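Long-range contacts in Lin0012 protein (Listeria innocua, PDB 3K17), which probably acts as an ATP-dependent phosphomevalonate kinase in the mevalonate pathway leading to isopentenyl diphosphate: residues A165-I173 with P348-I356; P213-G221 with W339-F349. All blocks are in the same frame, centred on the assembly; numbering follows the deposited sequence.

In the fold
Both contacts are buried and both use the final part of the chain, which passes from contact 2 into contact 1 through Pro348 and Phe349; their centres lie about 19 Å apart. Contact 2 (213-221 with 339-349) supplies an outermost strand of the four-stranded antiparallel sheet, so a ladder of backbone bonds dominates, with aromatic and aliphatic packing beside it. Contact 1 (165-173 with 348-356), nearer the centre of the chain, sets an extended segment against a helix end and the turn after it; single backbone, indole and water-mediated bonds replace the ladder. The two meet where Trp172 CH2 packs 3.9 Å from Phe215 CD1.

Contact 1 of 2, residues A165-I173 with P348-I356; sequences ASCMYGGWI and PFHTGRVQI
Gly171 and Gly352 make the one direct backbone hydrogen bond between residues 165-173 and 348-356: Gly171 N lies 2.9 Å from Gly352 O, and the N-H points at the oxygen with an angle of 165°. A second direct bond comes from a side chain. The indole NE1 of Trp172 donates to Thr351 OG1 at 3.1 Å, with the hydroxyl close to the ring plane and the bond bent to 146°. Because Thr351 OG1 is also hydrogen-bonded to Glu210 OE1, the oxygen that receives the indole is itself tethered. The third polar link is indirect: a water donates to Tyr169 O and accepts from Val354 N, the latter at 2.7 Å, and so joins the last helical turn to the extended chain.

Packing centres on the glycine turn. Thr351 keeps OG1 beside its backbone N and CG2 anti to it (chi1 -47°), which sends OG1 to the indole nitrogen and presses CG2 on Gly171 CA at 3.2 Å, tighter than an ordinary carbon-carbon contact. The same CG2 lies over one face of the Arg353 guanidinium. Arg353, bent at its second torsion, brings NH1 to 3.1 Å from Gly171 CA, an approach made to a residue without a side chain. Val354 CG2 meets the carbonyl end of the helix, touching Cys167 O and Met168 O, each at 3.4 Å. More loosely, Trp172 CZ2 approaches Phe349 CZ at 4.1 Å.

Helix 162-169 stops at Gly170, whose phi is positive, and strand 172-176 begins just beyond. Across this tight helix-to-strand turn runs the chain returning to strand 355-357, which pairs antiparallel with strand 7-18. The arrangement fits the two-domain GHMP kinase fold, in which the C-terminal end of this chain rejoins the N-terminal sheet.

Contact 2 of 2, residues P213-G221 with W339-F349; sequences PTFSVGWTG and WEKLGIKHLPF
Trp219 and Lys345 form an antiparallel hydrogen-bonded pair: Trp219 N donates to Lys345 O at 2.8 Å, and Lys345 N donates to Trp219 O at 2.9 Å. The ladder continues past the non-hydrogen-bonded pair Gly218-His346 to Val217 O, which accepts from Leu347 N at 2.9 Å, nearly straight (172°), and, weakly, from His346 ND1 at 3.4 Å. Val217 N returns to Leu347 O through a water, which accepts from the first and donates to the second.

On the face carrying Trp219, Val217 holds CG1 anti to its backbone N (chi1 -178°), turning CG1 to Leu347 CB and CG2 to Phe349 CB at 3.8 Å. Phe215 turns an edge onto the face of Phe349 in a T-shaped pair, with centroids 4.8 Å apart and planes at 67°; Phe215 CD2 sits over the centre of the Phe349 ring. On the face with His346, Trp339 reaches from helix 329-341 to put CZ3 3.5 Å from Gly218 N, while its NE1 bonds to Leu300 O.

That helix ends in a Schellman motif at Gly343 and turns into the edge strand 345-346. With strand order 2-3-1-4, this helix-to-strand return completes the ferredoxin-like sheet characteristic of the GHMP kinase C-terminal domain.

Contact 1 of 2, residues A165-I173 with P348-I356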
# COMPACT_ATOMS: atom_id res chain seq x y z
N ALA A 165 2.05 15.79 -35.65
CA ALA A 165 2.57 16.28 -36.93
C ALA A 165 1.85 17.54 -37.40
O ALA A 165 2.49 18.53 -37.79
CB ALA A 165 2.44 15.19 -38.00
N SER A 166 0.52 17.50 -37.36
CA SER A 166 -0.29 18.62 -37.79
C SER A 166 -0.04 19.87 -36.96
O SER A 166 0.08 20.96 -37.51
CB SER A 166 -1.77 18.23 -37.75
OG SER A 166 -2.58 19.33 -38.11
N CYS A 167 0.04 19.72 -35.63
CA CYS A 167 0.28 20.86 -34.75
C CYS A 167 1.68 21.46 -34.99
O CYS A 167 1.86 22.67 -34.96
CB CYS A 167 0.15 20.44 -33.29
SG CYS A 167 -1.54 19.94 -32.85
N MSE A 168 2.65 20.59 -35.23
CA MSE A 168 4.03 21.00 -35.47
C MSE A 168 4.24 21.70 -36.83
O MSE A 168 4.86 22.75 -36.91
CB MSE A 168 4.94 19.78 -35.38
CG MSE A 168 6.41 20.02 -35.69
SE MSE A 168 7.28 21.07 -34.33
CE MSE A 168 7.49 19.67 -32.99
N TYR A 169 3.69 21.10 -37.89
CA TYR A 169 3.85 21.61 -39.25
C TYR A 169 2.88 22.69 -39.71
O TYR A 169 3.21 23.49 -40.58
CB TYR A 169 3.80 20.44 -40.25
CG TYR A 169 5.05 19.60 -40.27
CD1 TYR A 169 5.46 18.91 -39.13
CD2 TYR A 169 5.85 19.54 -41.41
CE1 TYR A 169 6.65 18.19 -39.13
CE2 TYR A 169 7.04 18.83 -41.41
CZ TYR A 169 7.44 18.16 -40.27
OH TYR A 169 8.63 17.47 -40.26
N GLY A 170 1.68 22.72 -39.12
CA GLY A 170 0.70 23.71 -39.54
C GLY A 170 0.17 23.36 -40.92
O GLY A 170 0.49 22.30 -41.47
N GLY A 171 -0.65 24.24 -41.49
CA GLY A 171 -1.21 24.00 -42.81
C GLY A 171 -1.91 22.66 -42.97
O GLY A 171 -2.46 22.11 -42.01
N TRP A 172 -1.90 22.16 -44.20
CA TRP A 172 -2.51 20.89 -44.55
C TRP A 172 -1.41 19.87 -44.81
O TRP A 172 -0.43 20.18 -45.50
CB TRP A 172 -3.37 21.03 -45.81
CG TRP A 172 -4.60 21.88 -45.65
CD1 TRP A 172 -4.64 23.23 -45.47
CD2 TRP A 172 -5.95 21.42 -45.61
NE1 TRP A 172 -5.94 23.64 -45.30
CE2 TRP A 172 -6.77 22.55 -45.38
CE3 TRP A 172 -6.56 20.16 -45.73
CZ2 TRP A 172 -8.16 22.46 -45.27
CZ3 TRP A 172 -7.94 20.07 -45.62
CH2 TRP A 172 -8.73 21.22 -45.39
N ILE A 173 -1.57 18.65 -44.29
CA ILE A 173 -0.56 17.63 -44.50
C ILE A 173 -1.10 16.23 -44.75
O ILE A 173 -2.24 15.90 -44.38
CB ILE A 173 0.40 17.49 -43.29
CG1 ILE A 173 -0.39 17.05 -42.05
CG2 ILE A 173 1.13 18.80 -43.03
CD1 ILE A 173 0.48 16.57 -40.88
N PRO A 348 -15.67 29.14 -37.07
CA PRO A 348 -15.07 29.84 -38.21
C PRO A 348 -13.65 29.34 -38.44
O PRO A 348 -12.82 29.34 -37.53
CB PRO A 348 -15.14 31.30 -37.79
CG PRO A 348 -16.49 31.34 -37.07
CD PRO A 348 -16.47 30.07 -36.24
N PHE A 349 -13.36 28.91 -39.67
CA PHE A 349 -12.07 28.33 -39.98
C PHE A 349 -11.21 28.97 -41.07
O PHE A 349 -11.71 29.51 -42.05
CB PHE A 349 -12.29 26.86 -40.36
CG PHE A 349 -11.08 26.18 -40.98
CD1 PHE A 349 -10.22 25.41 -40.20
CD2 PHE A 349 -10.80 26.32 -42.34
CE1 PHE A 349 -9.10 24.79 -40.75
CE2 PHE A 349 -9.68 25.70 -42.91
CZ PHE A 349 -8.83 24.94 -42.12
N HIS A 350 -9.91 28.88 -40.86
CA HIS A 350 -8.89 29.26 -41.82
C HIS A 350 -7.65 28.51 -41.32
O HIS A 350 -7.46 28.34 -40.12
CB HIS A 350 -8.70 30.80 -42.02
CG HIS A 350 -8.32 31.57 -40.80
ND1 HIS A 350 -9.25 32.19 -40.00
CD2 HIS A 350 -7.10 31.93 -40.31
CE1 HIS A 350 -8.63 32.90 -39.07
NE2 HIS A 350 -7.33 32.75 -39.23
N THR A 351 -6.87 28.00 -42.26
CA THR A 351 -5.70 27.19 -41.94
C THR A 351 -4.80 27.73 -40.84
O THR A 351 -4.36 28.87 -40.89
CB THR A 351 -4.86 26.95 -43.21
OG1 THR A 351 -5.72 26.55 -44.27
CG2 THR A 351 -3.84 25.84 -42.96
N GLY A 352 -4.52 26.90 -39.84
CA GLY A 352 -3.66 27.32 -38.74
C GLY A 352 -2.18 27.28 -39.11
O GLY A 352 -1.76 26.45 -39.91
N ARG A 353 -1.39 28.17 -38.51
CA ARG A 353 0.05 28.21 -38.76
C ARG A 353 0.79 28.49 -37.46
O ARG A 353 0.35 29.31 -36.65
CB ARG A 353 0.40 29.33 -39.75
CG ARG A 353 -0.43 29.38 -41.01
CD ARG A 353 -0.13 28.23 -41.96
NE ARG A 353 -0.68 28.50 -43.28
CZ ARG A 353 -0.62 27.65 -44.30
NH1 ARG A 353 -0.03 26.48 -44.15
NH2 ARG A 353 -1.14 27.99 -45.48
N VAL A 354 1.91 27.81 -37.27
CA VAL A 354 2.73 28.01 -36.08
C VAL A 354 3.31 29.43 -36.12
O VAL A 354 3.81 29.88 -37.15
CB VAL A 354 3.89 26.99 -36.02
CG1 VAL A 354 4.81 27.31 -34.84
CG2 VAL A 354 3.32 25.58 -35.89
N GLN A 355 3.21 30.13 -35.00
CA GLN A 355 3.73 31.49 -34.90
C GLN A 355 4.66 31.58 -33.70
O GLN A 355 4.22 31.45 -32.55
CB GLN A 355 2.56 32.48 -34.75
CG GLN A 355 1.59 32.47 -35.92
CD GLN A 355 0.22 32.99 -35.55
OE1 GLN A 355 -0.78 32.28 -35.68
NE2 GLN A 355 0.15 34.24 -35.09
N ILE A 356 5.94 31.79 -33.97
CA ILE A 356 6.95 31.90 -32.93
C ILE A 356 7.61 33.27 -32.99
O ILE A 356 8.32 33.58 -33.93
CB ILE A 356 8.05 30.83 -33.10
CG1 ILE A 356 7.44 29.44 -32.96
CG2 ILE A 356 9.16 31.04 -32.08
CD1 ILE A 356 8.43 28.32 -33.15
O HOH W 1 2.91 26.28 -39.31

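Contact 2 of 2, residues P213-G221 with W339-F349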
# COMPACT_ATOMS: atom_id res chain seq x y z
N PRO A 213 -12.51 24.18 -52.38
CA PRO A 213 -13.83 24.08 -51.76
C PRO A 213 -13.79 24.60 -50.32
O PRO A 213 -12.87 24.27 -49.57
CB PRO A 213 -14.14 22.59 -51.82
CG PRO A 213 -13.40 22.14 -53.05
CD PRO A 213 -12.09 22.87 -52.92
N THR A 214 -14.77 25.40 -49.93
CA THR A 214 -14.82 25.94 -48.57
C THR A 214 -14.86 24.83 -47.53
O THR A 214 -15.64 23.89 -47.63
CB THR A 214 -16.08 26.84 -48.36
OG1 THR A 214 -16.05 27.93 -49.29
CG2 THR A 214 -16.09 27.42 -46.94
N PHE A 215 -14.01 24.95 -46.51
CA PHE A 215 -13.94 23.96 -45.43
C PHE A 215 -14.74 24.48 -44.22
O PHE A 215 -14.49 25.58 -43.72
CB PHE A 215 -12.49 23.75 -45.02
CG PHE A 215 -12.28 22.60 -44.07
CD1 PHE A 215 -12.51 21.29 -44.48
CD2 PHE A 215 -11.78 22.82 -42.79
CE1 PHE A 215 -12.25 20.22 -43.63
CE2 PHE A 215 -11.51 21.75 -41.93
CZ PHE A 215 -11.74 20.45 -42.35
N SER A 216 -15.70 23.69 -43.75
CA SER A 216 -16.51 24.08 -42.61
C SER A 216 -16.28 23.18 -41.40
O SER A 216 -16.17 21.96 -41.54
CB SER A 216 -17.99 24.07 -42.99
OG SER A 216 -18.28 25.06 -43.96
N VAL A 217 -16.21 23.78 -40.22
CA VAL A 217 -15.99 23.03 -38.98
C VAL A 217 -17.19 23.20 -38.04
O VAL A 217 -17.62 24.31 -37.76
CB VAL A 217 -14.71 23.52 -38.24
CG1 VAL A 217 -14.48 22.69 -36.97
CG2 VAL A 217 -13.51 23.41 -39.17
N GLY A 218 -17.74 22.08 -37.58
CA GLY A 218 -18.88 22.14 -36.67
C GLY A 218 -18.70 21.28 -35.43
O GLY A 218 -18.50 20.07 -35.53
N TRP A 219 -18.78 21.90 -34.25
CA TRP A 219 -18.63 21.19 -32.98
C TRP A 219 -19.97 20.63 -32.53
O TRP A 219 -20.94 21.37 -32.38
CB TRP A 219 -18.07 22.13 -31.92
CG TRP A 219 -17.82 21.47 -30.59
CD1 TRP A 219 -17.07 20.35 -30.36
CD2 TRP A 219 -18.24 21.94 -29.31
NE1 TRP A 219 -16.99 20.11 -29.01
CE2 TRP A 219 -17.70 21.07 -28.34
CE3 TRP A 219 -19.02 23.03 -28.87
CZ2 TRP A 219 -17.91 21.24 -26.96
CZ3 TRP A 219 -19.23 23.21 -27.49
CH2 TRP A 219 -18.67 22.31 -26.56
N THR A 220 -20.03 19.32 -32.30
CA THR A 220 -21.27 18.68 -31.89
C THR A 220 -21.61 18.92 -30.43
O THR A 220 -22.68 18.52 -29.97
CB THR A 220 -21.21 17.16 -32.12
OG1 THR A 220 -20.22 16.59 -31.25
CG2 THR A 220 -20.87 16.85 -33.56
N GLY A 221 -20.70 19.56 -29.70
CA GLY A 221 -20.94 19.86 -28.29
C GLY A 221 -20.96 18.63 -27.41
O GLY A 221 -21.50 18.64 -26.30
N TRP A 339 -26.72 23.44 -39.70
CA TRP A 339 -26.02 22.86 -38.56
C TRP A 339 -26.45 23.55 -37.26
O TRP A 339 -26.77 22.89 -36.28
CB TRP A 339 -24.50 23.02 -38.68
CG TRP A 339 -23.80 22.12 -39.67
CD1 TRP A 339 -24.35 21.10 -40.39
CD2 TRP A 339 -22.41 22.14 -39.99
NE1 TRP A 339 -23.38 20.47 -41.14
CE2 TRP A 339 -22.18 21.09 -40.92
CE3 TRP A 339 -21.33 22.94 -39.59
CZ2 TRP A 339 -20.91 20.83 -41.44
CZ3 TRP A 339 -20.07 22.67 -40.12
CH2 TRP A 339 -19.87 21.62 -41.04
N GLU A 340 -26.45 24.88 -37.28
CA GLU A 340 -26.78 25.66 -36.09
C GLU A 340 -28.18 25.44 -35.54
O GLU A 340 -28.39 25.52 -34.33
CB GLU A 340 -26.56 27.15 -36.35
CG GLU A 340 -25.13 27.49 -36.70
CD GLU A 340 -24.91 28.97 -36.88
OE1 GLU A 340 -25.72 29.61 -37.57
OE2 GLU A 340 -23.92 29.50 -36.33
N LYS A 341 -29.15 25.16 -36.42
CA LYS A 341 -30.50 24.91 -35.95
C LYS A 341 -30.54 23.56 -35.25
O LYS A 341 -31.48 23.25 -34.52
CB LYS A 341 -31.48 24.92 -37.13
CG LYS A 341 -31.63 26.26 -37.81
CD LYS A 341 -32.65 26.19 -38.95
CE LYS A 341 -32.26 25.15 -40.00
NZ LYS A 341 -33.19 25.12 -41.16
N LEU A 342 -29.50 22.76 -35.48
CA LEU A 342 -29.42 21.44 -34.86
C LEU A 342 -28.66 21.49 -33.54
O LEU A 342 -28.54 20.47 -32.85
CB LEU A 342 -28.75 20.46 -35.83
CG LEU A 342 -29.50 20.23 -37.15
CD1 LEU A 342 -28.66 19.36 -38.09
CD2 LEU A 342 -30.85 19.56 -36.86
N GLY A 343 -28.15 22.66 -33.18
CA GLY A 343 -27.41 22.79 -31.93
C GLY A 343 -25.89 22.68 -32.09
O GLY A 343 -25.15 22.77 -31.10
N ILE A 344 -25.44 22.49 -33.32
CA ILE A 344 -24.02 22.38 -33.63
C ILE A 344 -23.40 23.77 -33.61
O ILE A 344 -23.98 24.72 -34.14
CB ILE A 344 -23.82 21.73 -35.03
CG1 ILE A 344 -24.24 20.26 -34.99
CG2 ILE A 344 -22.36 21.89 -35.49
CD1 ILE A 344 -24.58 19.68 -36.36
N LYS A 345 -22.23 23.92 -32.99
CA LYS A 345 -21.58 25.22 -32.95
C LYS A 345 -20.58 25.35 -34.10
O LYS A 345 -19.66 24.55 -34.23
CB LYS A 345 -20.83 25.45 -31.63
CG LYS A 345 -20.13 26.80 -31.59
CD LYS A 345 -19.43 27.09 -30.26
CE LYS A 345 -20.43 27.29 -29.13
NZ LYS A 345 -21.50 28.25 -29.55
N HIS A 346 -20.78 26.37 -34.93
CA HIS A 346 -19.90 26.62 -36.05
C HIS A 346 -18.58 27.19 -35.53
O HIS A 346 -18.59 28.06 -34.66
CB HIS A 346 -20.56 27.64 -37.00
CG HIS A 346 -19.70 28.08 -38.14
ND1 HIS A 346 -19.01 27.19 -38.94
CD2 HIS A 346 -19.48 29.30 -38.67
CE1 HIS A 346 -18.41 27.85 -39.92
NE2 HIS A 346 -18.68 29.14 -39.77
N LEU A 347 -17.46 26.68 -36.02
CA LEU A 347 -16.17 27.21 -35.61
C LEU A 347 -15.49 27.82 -36.85
O LEU A 347 -14.84 27.11 -37.63
CB LEU A 347 -15.28 26.10 -35.01
CG LEU A 347 -15.81 25.35 -33.78
CD1 LEU A 347 -14.75 24.39 -33.24
CD2 LEU A 347 -16.19 26.36 -32.69
N PRO A 348 -15.67 29.14 -37.07
CA PRO A 348 -15.07 29.84 -38.21
C PRO A 348 -13.65 29.34 -38.44
O PRO A 348 -12.82 29.34 -37.53
CB PRO A 348 -15.14 31.30 -37.79
CG PRO A 348 -16.49 31.34 -37.07
CD PRO A 348 -16.47 30.07 -36.24
N PHE A 349 -13.36 28.91 -39.67
CA PHE A 349 -12.07 28.33 -39.98
C PHE A 349 -11.21 28.97 -41.07
O PHE A 349 -11.71 29.51 -42.05
CB PHE A 349 -12.29 26.86 -40.36
CG PHE A 349 -11.08 26.18 -40.98
CD1 PHE A 349 -10.22 25.41 -40.20
CD2 PHE A 349 -10.80 26.32 -42.34
CE1 PHE A 349 -9.10 24.79 -40.75
CE2 PHE A 349 -9.68 25.70 -42.91
CZ PHE A 349 -8.83 24.94 -42.12
O HOH W 2 -15.74 26.51 -40.23